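PDB 4GBM: CurM Sulfotransferase from Moorea producta, which probably transfers a sulfo group from PAPS to a pathway intermediate, as the sulfotransferase domain of a polyketide synthase module in curacin biosynthesis. Local coordinates for residues F59-L64 with R131-K136; K90-V95 with G122-N127; V163-S168 with D284-I289. The protein carries 2 engineered substitutions. One frame throughout, in Å; residues are numbered along the deposited sequence.

Overall arrangement
Contact 1 and contact 2 adjoin, their centres about 10 Å apart. T91 of contact 2 lies against F59, P61 and L64 of contact 1, with 3.5 Å from F59 CE1 to T91 CG2, and V95 also packs on F59, so helix 87-96 covers the edge strand of the central parallel sheet. Contact 3 has its centre about 27 Å from that of contact 1 and about 37 Å from that of contact 2. R164 of contact 3 bonds to adenosine-3'-5'-diphosphate directly, and the K136 side chain of contact 1 comes within about 4 Å of it; contact 2 lies away from the nucleotide, on the opposite side of the chain's centre from contact 3.

Contact 1: F59-L64 with R131-K136; sequences FSPPEL and RLLVDK
The ring of F59 stands nearly upright to the guanidinium of R131, their planes 80° apart, with F59 CD2 lying over a guanidinium face 3.7 Å from R131 NH1. F59 and L133 lie on the same face of the sheet; with CG anti to its backbone N (chi1 -177°), F59 sets its ring edge-on to L133 CD1, which lies in the ring plane. L133 CD1 also touches P61 CD, 3.9 Å away, the two side chains running at about a right angle. R131 is steadied separately, NE donating to I128 O.

Beneath these side chains F59 and L133 form a parallel bridge: F59 N donates to L132 O at 2.9 Å, and V134 N returns a nearly straight bond to F59 O. The short strand 58-59 is thereby hung on the edge of the five-stranded parallel sheet, whose order 2-3-1-4-5 belongs to the P-loop-related sulfotransferase fold. Past S60, whose OG rests against V134 CB while bonding to R49 O, the two chains part. Water 2 sits in the widening gap within bonding distance of P61 O and V134 O and accepts from K136 N.

At the far end K136, bent at chi2 and chi3, swings its ammonium across to E63. K136 NZ meets E63 OE2 at 2.8 Å on the syn side, 28° out of the carboxylate plane, a salt bridge. The same NZ also bonds to S45 and T46, both hydrogen-bonded to the bound nucleotide, so this end of the contact borders the ligand pocket. Water 4 joins L64 N to D135 OD2, which Y140 also holds.

Contact 2: K90-V95 with G122-N127; sequences KTFMEV and GMLQEN
L124 reaches across to T91 and F92 with one methyl. Its CB leaves the helix aslant to the partner, and CG, anti to the carbonyl carbon (chi1 -68°), carries the branch into the gap between the helices. There CD2 does the touching: it lies 3.6 Å from T91 CG2 and, as a CH-pi contact, sits over a face of the F92 ring, 4.1 Å from the centroid and 29° off the normal. M123 SD approaches the same ring obliquely, 4.0 Å from F92 CZ, a Met-aromatic contact.

Helix 87-96 lies on the edge strand 58-59, T91 and V95 both touching F59, and helix 117-128 packs beside it just before strand 132-136. The two run roughly parallel here, their local axes inclined by 29° and 10.9 Å apart at closest approach. F92 also meets S103 and L106 of helix 100-113. One turn on, V95 CG2 rests against N127 CB at 3.9 Å. The N127 amide folds back on its own helix: ND2 gives M123 O an almost straight bond, while N127 N reaches that oxygen from the opposite face of its plane. N127 OD1 and V95 O are bridged by water 5, which donates to both.

Contact 3: V163-S168 with D284-I289; sequences VRHPYS and DKWKTI. With A3P (adenosine-3'-5'-diphosphate), chain G.
H165 and W286 meet face to face: the imidazole lies in an offset stack on the five-membered ring of the indole, planes 7° apart and centroids 4.2 Å apart. The overlap starts at W286 CB, which sits over the imidazole face 3.4 Å from its centroid, and runs on to H165 NE2 above W286 CE3. W286 CG lies between its backbone N and carbonyl carbon (chi1 62°), turning the indole back along H165; K287 CG covers the indole's opposite face.

Around this stack, Y167 sets the edge of its ring at W286 O, with Y167 CD2 3.4 Å away, and I289 CD1 packs against Y167 O and S168 CA. S168 OG lies at the indole's edge.

The imidazole is fixed by its nitrogens. H165 ND1 accepts from Y167 N at 3.0 Å, the N-cap bond of helix 166-175, with the donor close to the ring plane. NE2 is hydrogen-bonded to E309 O. Shortening H165 to an alanine would remove both nitrogens and is likely to leave Y167 N without its side-chain cap, E309 O without its donor and one W286 face uncovered.

R164, in the turn from the end of strand 158-163 into helix 166-175, extends towards the nucleotide, R164 NH1 bonding to the ligand O2' at 3.0 Å, while R42 O and L282 O hold the guanidinium. Water 6 accepts from R164 NH2 and K285 NZ and donates to the ligand O3P, 2.6 Å away. Two probably cationic side chains thus converge on the 3'-phosphate side of the ligand, one reaching the sugar hydroxyl directly and both reaching the phosphate through water, which is likely to favour binding of the anionic nucleotide.

Contact 1: F59-L64 with R131-K136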
# COMPACT_ATOMS: atom_id res chain seq x y z
N PHE A 59 -8.80 10.25 2.25
CA PHE A 59 -7.49 10.79 2.58
C PHE A 59 -6.50 9.66 2.45
O PHE A 59 -6.61 8.67 3.15
CB PHE A 59 -7.46 11.36 4.00
CG PHE A 59 -6.15 11.99 4.35
CD1 PHE A 59 -5.16 11.26 5.00
CD2 PHE A 59 -5.89 13.32 4.01
CE1 PHE A 59 -3.94 11.83 5.31
CE2 PHE A 59 -4.66 13.90 4.32
CZ PHE A 59 -3.68 13.16 4.98
N SER A 60 -5.55 9.80 1.53
CA SER A 60 -4.72 8.66 1.11
C SER A 60 -3.24 9.05 1.08
O SER A 60 -2.72 9.47 0.04
CB SER A 60 -5.21 8.18 -0.27
OG SER A 60 -4.57 6.98 -0.66
N PRO A 61 -2.56 8.93 2.24
CA PRO A 61 -1.18 9.41 2.38
C PRO A 61 -0.12 8.36 2.05
O PRO A 61 -0.45 7.19 1.89
CB PRO A 61 -1.11 9.74 3.88
CG PRO A 61 -1.97 8.69 4.51
CD PRO A 61 -3.13 8.51 3.53
N PRO A 62 1.16 8.79 1.96
CA PRO A 62 2.26 7.81 1.97
C PRO A 62 2.21 7.01 3.27
O PRO A 62 1.55 7.44 4.23
CB PRO A 62 3.52 8.69 1.94
CG PRO A 62 3.07 10.05 1.51
CD PRO A 62 1.65 10.18 1.99
N GLU A 63 2.91 5.88 3.29
CA GLU A 63 2.89 4.93 4.41
C GLU A 63 3.02 5.59 5.78
O GLU A 63 3.97 6.33 6.05
CB GLU A 63 3.98 3.87 4.23
CG GLU A 63 3.65 2.76 3.23
CD GLU A 63 3.88 3.10 1.75
OE1 GLU A 63 4.32 4.23 1.41
OE2 GLU A 63 3.61 2.21 0.93
N LEU A 64 2.07 5.28 6.66
CA LEU A 64 2.04 5.84 8.01
C LEU A 64 2.90 5.04 8.99
O LEU A 64 3.32 5.57 10.02
CB LEU A 64 0.60 5.90 8.53
CG LEU A 64 -0.36 6.80 7.75
CD1 LEU A 64 -1.79 6.57 8.21
CD2 LEU A 64 0.03 8.27 7.85
N ARG A 131 -13.71 12.79 5.82
CA ARG A 131 -12.97 11.91 4.90
C ARG A 131 -12.65 10.56 5.54
O ARG A 131 -12.48 10.48 6.76
CB ARG A 131 -11.69 12.58 4.42
CG ARG A 131 -11.91 13.81 3.53
CD ARG A 131 -10.60 14.54 3.25
NE ARG A 131 -10.13 15.27 4.43
CZ ARG A 131 -9.03 16.02 4.47
NH1 ARG A 131 -8.26 16.13 3.39
NH2 ARG A 131 -8.69 16.64 5.59
N LEU A 132 -12.56 9.53 4.71
CA LEU A 132 -12.14 8.19 5.13
C LEU A 132 -10.67 7.95 4.82
O LEU A 132 -10.21 8.22 3.71
CB LEU A 132 -12.95 7.10 4.41
CG LEU A 132 -14.44 6.88 4.68
CD1 LEU A 132 -14.90 5.70 3.82
CD2 LEU A 132 -14.75 6.61 6.15
N LEU A 133 -9.94 7.42 5.80
CA LEU A 133 -8.53 7.09 5.62
C LEU A 133 -8.35 5.87 4.72
O LEU A 133 -9.03 4.87 4.88
CB LEU A 133 -7.88 6.84 6.98
CG LEU A 133 -6.40 6.48 6.99
CD1 LEU A 133 -5.56 7.65 6.49
CD2 LEU A 133 -5.98 6.12 8.40
N VAL A 134 -7.44 6.01 3.76
CA VAL A 134 -6.94 4.91 2.95
C VAL A 134 -5.55 4.61 3.44
O VAL A 134 -4.65 5.45 3.36
CB VAL A 134 -6.89 5.27 1.45
CG1 VAL A 134 -6.32 4.10 0.65
CG2 VAL A 134 -8.27 5.66 0.94
N ASP A 135 -5.37 3.40 3.96
CA ASP A 135 -4.11 2.98 4.57
C ASP A 135 -3.48 1.89 3.69
O ASP A 135 -3.94 0.75 3.65
CB ASP A 135 -4.37 2.48 5.99
CG ASP A 135 -3.10 2.22 6.77
OD1 ASP A 135 -3.16 2.21 8.02
OD2 ASP A 135 -2.04 2.03 6.14
N LYS A 136 -2.40 2.27 2.98
CA LYS A 136 -1.69 1.38 2.06
C LYS A 136 -0.26 1.10 2.50
O LYS A 136 0.50 2.04 2.79
CB LYS A 136 -1.65 2.01 0.65
CG LYS A 136 -1.02 1.12 -0.45
CD LYS A 136 0.53 1.20 -0.54
CE LYS A 136 1.01 2.45 -1.28
NZ LYS A 136 2.47 2.33 -1.57
O HOH W 1 0.83 4.60 1.28
O HOH W 2 -1.89 5.22 3.23
O HOH W 3 2.49 5.65 -1.01
O HOH W 4 -0.33 4.16 5.54

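Contact 2: K90-V95 with G122-N127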
# COMPACT_ATOMS: atom_id res chain seq x y z
N LYS A 90 3.89 14.25 6.91
CA LYS A 90 3.14 14.91 5.84
C LYS A 90 1.65 14.95 6.11
O LYS A 90 0.98 15.92 5.75
CB LYS A 90 3.41 14.24 4.48
CG LYS A 90 4.77 14.58 3.90
CD LYS A 90 4.99 13.86 2.57
CE LYS A 90 6.35 14.22 1.98
NZ LYS A 90 6.47 15.67 1.67
N THR A 91 1.13 13.89 6.74
CA THR A 91 -0.28 13.84 7.09
C THR A 91 -0.66 14.99 8.02
O THR A 91 -1.60 15.74 7.72
CB THR A 91 -0.68 12.47 7.68
OG1 THR A 91 -0.62 11.48 6.65
CG2 THR A 91 -2.09 12.50 8.25
N PHE A 92 0.07 15.15 9.12
CA PHE A 92 -0.21 16.24 10.04
C PHE A 92 0.01 17.62 9.41
O PHE A 92 -0.71 18.57 9.73
CB PHE A 92 0.58 16.09 11.35
CG PHE A 92 0.03 15.04 12.28
CD1 PHE A 92 -1.27 15.15 12.79
CD2 PHE A 92 0.81 13.96 12.66
CE1 PHE A 92 -1.78 14.18 13.65
CE2 PHE A 92 0.31 12.98 13.53
CZ PHE A 92 -0.98 13.09 14.02
N MET A 93 0.98 17.72 8.50
CA MET A 93 1.20 18.96 7.74
C MET A 93 -0.02 19.35 6.92
O MET A 93 -0.42 20.52 6.92
CB MET A 93 2.41 18.84 6.81
CG MET A 93 3.73 18.66 7.51
SD MET A 93 5.06 18.80 6.31
CE MET A 93 6.11 17.42 6.71
N GLU A 94 -0.60 18.38 6.22
CA GLU A 94 -1.78 18.62 5.37
C GLU A 94 -3.01 18.98 6.20
O GLU A 94 -3.64 20.02 5.97
CB GLU A 94 -2.10 17.38 4.52
CG GLU A 94 -1.10 17.06 3.41
CD GLU A 94 -1.21 17.99 2.20
OE1 GLU A 94 -0.23 18.05 1.43
OE2 GLU A 94 -2.26 18.65 2.01
N VAL A 95 -3.35 18.11 7.15
CA VAL A 95 -4.61 18.20 7.88
C VAL A 95 -4.64 19.34 8.91
O VAL A 95 -5.71 19.82 9.28
CB VAL A 95 -5.03 16.85 8.53
CG1 VAL A 95 -5.11 15.76 7.47
CG2 VAL A 95 -4.08 16.44 9.65
N GLY A 122 -7.08 7.24 15.91
CA GLY A 122 -8.29 7.97 16.30
C GLY A 122 -8.13 9.47 16.09
O GLY A 122 -9.06 10.15 15.62
N MET A 123 -6.95 9.98 16.43
CA MET A 123 -6.57 11.38 16.20
C MET A 123 -6.53 11.72 14.71
O MET A 123 -7.00 12.78 14.30
CB MET A 123 -5.20 11.64 16.83
CG MET A 123 -4.67 13.06 16.71
SD MET A 123 -3.02 13.18 17.43
CE MET A 123 -3.29 12.40 19.02
N LEU A 124 -5.98 10.83 13.90
CA LEU A 124 -5.99 11.05 12.45
C LEU A 124 -7.41 11.09 11.91
O LEU A 124 -7.76 11.98 11.14
CB LEU A 124 -5.18 9.97 11.71
CG LEU A 124 -3.66 9.96 11.92
CD1 LEU A 124 -3.02 8.83 11.13
CD2 LEU A 124 -3.05 11.30 11.52
N GLN A 125 -8.24 10.14 12.35
CA GLN A 125 -9.64 10.08 11.91
C GLN A 125 -10.36 11.40 12.18
O GLN A 125 -11.05 11.92 11.30
CB GLN A 125 -10.38 8.91 12.55
CG GLN A 125 -10.01 7.55 11.94
CD GLN A 125 -10.72 6.39 12.61
OE1 GLN A 125 -10.91 6.37 13.83
NE2 GLN A 125 -11.12 5.40 11.82
N GLU A 126 -10.19 11.96 13.37
CA GLU A 126 -10.86 13.22 13.70
C GLU A 126 -10.31 14.39 12.89
O GLU A 126 -11.05 15.30 12.50
CB GLU A 126 -10.84 13.50 15.21
CG GLU A 126 -9.49 13.92 15.75
CD GLU A 126 -9.54 14.38 17.20
OE1 GLU A 126 -8.57 14.08 17.92
OE2 GLU A 126 -10.53 15.03 17.61
N ASN A 127 -9.01 14.38 12.61
CA ASN A 127 -8.41 15.49 11.87
C ASN A 127 -8.71 15.47 10.37
O ASN A 127 -8.60 16.50 9.70
CB ASN A 127 -6.91 15.59 12.15
CG ASN A 127 -6.61 16.36 13.42
OD1 ASN A 127 -6.42 17.57 13.39
ND2 ASN A 127 -6.61 15.66 14.55
O HOH W 5 -6.96 19.60 11.59

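Contact 3: V163-S168 with D284-I289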
# COMPACT_ATOMS: atom_id res chain seq x y z
N VAL A 163 -3.50 -6.99 -6.98
CA VAL A 163 -2.64 -8.07 -7.46
C VAL A 163 -1.97 -7.69 -8.78
O VAL A 163 -2.53 -6.94 -9.58
CB VAL A 163 -3.41 -9.42 -7.62
CG1 VAL A 163 -3.94 -9.91 -6.30
CG2 VAL A 163 -4.54 -9.31 -8.63
N ARG A 164 -0.76 -8.21 -8.99
CA ARG A 164 -0.04 -8.04 -10.25
C ARG A 164 0.60 -9.36 -10.64
O ARG A 164 0.92 -10.17 -9.77
CB ARG A 164 1.00 -6.92 -10.14
CG ARG A 164 1.66 -6.58 -11.47
CD ARG A 164 2.60 -5.41 -11.34
NE ARG A 164 3.10 -5.01 -12.65
CZ ARG A 164 4.04 -4.09 -12.83
NH1 ARG A 164 4.61 -3.51 -11.78
NH2 ARG A 164 4.43 -3.77 -14.06
N HIS A 165 0.77 -9.59 -11.94
CA HIS A 165 1.36 -10.82 -12.44
C HIS A 165 2.71 -11.08 -11.75
O HIS A 165 3.52 -10.16 -11.62
CB HIS A 165 1.57 -10.72 -13.95
CG HIS A 165 1.83 -12.04 -14.61
ND1 HIS A 165 3.04 -12.70 -14.51
CD2 HIS A 165 1.04 -12.80 -15.40
CE1 HIS A 165 2.97 -13.83 -15.19
NE2 HIS A 165 1.77 -13.92 -15.74
N PRO A 166 2.95 -12.33 -11.33
CA PRO A 166 4.21 -12.61 -10.63
C PRO A 166 5.48 -12.29 -11.44
O PRO A 166 6.48 -11.87 -10.86
CB PRO A 166 4.11 -14.11 -10.31
CG PRO A 166 3.12 -14.64 -11.31
CD PRO A 166 2.12 -13.54 -11.47
N TYR A 167 5.45 -12.48 -12.76
CA TYR A 167 6.64 -12.20 -13.57
C TYR A 167 7.01 -10.72 -13.47
O TYR A 167 8.19 -10.36 -13.33
CB TYR A 167 6.41 -12.53 -15.05
CG TYR A 167 6.36 -13.99 -15.44
CD1 TYR A 167 6.34 -15.02 -14.48
CD2 TYR A 167 6.29 -14.34 -16.79
CE1 TYR A 167 6.27 -16.36 -14.88
CE2 TYR A 167 6.22 -15.67 -17.19
CZ TYR A 167 6.21 -16.67 -16.23
OH TYR A 167 6.14 -17.98 -16.63
N SER A 168 5.99 -9.86 -13.52
CA SER A 168 6.19 -8.41 -13.46
C SER A 168 6.73 -8.00 -12.10
O SER A 168 7.66 -7.18 -12.02
CB SER A 168 4.88 -7.69 -13.76
OG SER A 168 4.37 -8.08 -15.02
N ASP A 284 1.43 -5.38 -19.69
CA ASP A 284 1.68 -6.60 -20.47
C ASP A 284 3.13 -7.09 -20.42
O ASP A 284 3.49 -7.99 -21.18
CB ASP A 284 1.31 -6.39 -21.94
CG ASP A 284 -0.20 -6.41 -22.19
OD1 ASP A 284 -0.98 -6.76 -21.28
OD2 ASP A 284 -0.60 -6.08 -23.32
N LYS A 285 3.94 -6.52 -19.54
CA LYS A 285 5.36 -6.88 -19.47
C LYS A 285 5.58 -8.36 -19.22
O LYS A 285 6.55 -8.94 -19.71
CB LYS A 285 6.09 -6.03 -18.43
CG LYS A 285 6.27 -4.59 -18.91
CD LYS A 285 6.81 -3.69 -17.81
CE LYS A 285 8.31 -3.87 -17.61
NZ LYS A 285 8.85 -2.71 -16.84
N TRP A 286 4.66 -8.98 -18.48
CA TRP A 286 4.73 -10.41 -18.18
C TRP A 286 4.72 -11.29 -19.43
O TRP A 286 5.17 -12.44 -19.37
CB TRP A 286 3.59 -10.82 -17.24
CG TRP A 286 2.22 -10.61 -17.81
CD1 TRP A 286 1.45 -9.49 -17.69
CD2 TRP A 286 1.46 -11.54 -18.59
NE1 TRP A 286 0.26 -9.66 -18.33
CE2 TRP A 286 0.23 -10.91 -18.91
CE3 TRP A 286 1.69 -12.84 -19.07
CZ2 TRP A 286 -0.76 -11.53 -19.67
CZ3 TRP A 286 0.69 -13.47 -19.82
CH2 TRP A 286 -0.52 -12.80 -20.12
N LYS A 287 4.20 -10.77 -20.54
CA LYS A 287 4.15 -11.55 -21.78
C LYS A 287 5.53 -11.80 -22.37
O LYS A 287 5.71 -12.74 -23.14
CB LYS A 287 3.24 -10.88 -22.81
CG LYS A 287 1.77 -10.84 -22.42
CD LYS A 287 0.93 -10.16 -23.50
CE LYS A 287 -0.50 -9.99 -23.03
NZ LYS A 287 -1.33 -9.23 -24.02
N THR A 288 6.50 -10.96 -22.00
CA THR A 288 7.84 -11.06 -22.59
C THR A 288 8.98 -11.21 -21.58
O THR A 288 10.10 -11.53 -21.98
CB THR A 288 8.16 -9.86 -23.53
OG1 THR A 288 7.96 -8.63 -22.83
CG2 THR A 288 7.28 -9.90 -24.78
N ILE A 289 8.69 -10.98 -20.30
CA ILE A 289 9.69 -11.15 -19.26
C ILE A 289 10.19 -12.59 -19.26
O ILE A 289 9.39 -13.54 -19.27
CB ILE A 289 9.14 -10.75 -17.86
CG1 ILE A 289 9.10 -9.22 -17.74
CG2 ILE A 289 10.00 -11.34 -16.75
CD1 ILE A 289 8.30 -8.71 -16.55
P1 A3P G . 8.67 -0.46 -11.59
O1P A3P G . 9.82 -1.12 -10.88
O2P A3P G . 8.83 1.04 -11.73
O3P A3P G . 8.27 -1.17 -12.85
P2 A3P G . 4.45 -0.20 -5.75
O4P A3P G . 3.45 -1.19 -5.24
O5P A3P G . 5.86 -0.39 -5.27
O6P A3P G . 3.97 1.22 -5.65
O5' A3P G . 4.56 -0.52 -7.33
C5' A3P G . 5.60 0.10 -8.10
C4' A3P G . 5.29 -0.19 -9.55
O4' A3P G . 4.14 0.58 -9.93
C3' A3P G . 6.38 0.29 -10.48
O3' A3P G . 7.43 -0.68 -10.56
C2' A3P G . 5.60 0.47 -11.78
O2' A3P G . 5.57 -0.75 -12.53
C1' A3P G . 4.18 0.80 -11.33
N9 A3P G . 3.88 2.23 -11.61
C8 A3P G . 4.36 3.32 -10.97
N7 A3P G . 3.88 4.47 -11.52
C5 A3P G . 3.08 4.10 -12.54
C6 A3P G . 2.24 4.79 -13.55
N6 A3P G . 2.17 6.15 -13.56
N1 A3P G . 1.56 4.02 -14.44
C2 A3P G . 1.62 2.67 -14.42
N3 A3P G . 2.35 1.98 -13.53
C4 A3P G . 3.07 2.64 -12.59
O HOH W 6 7.24 -3.04 -14.39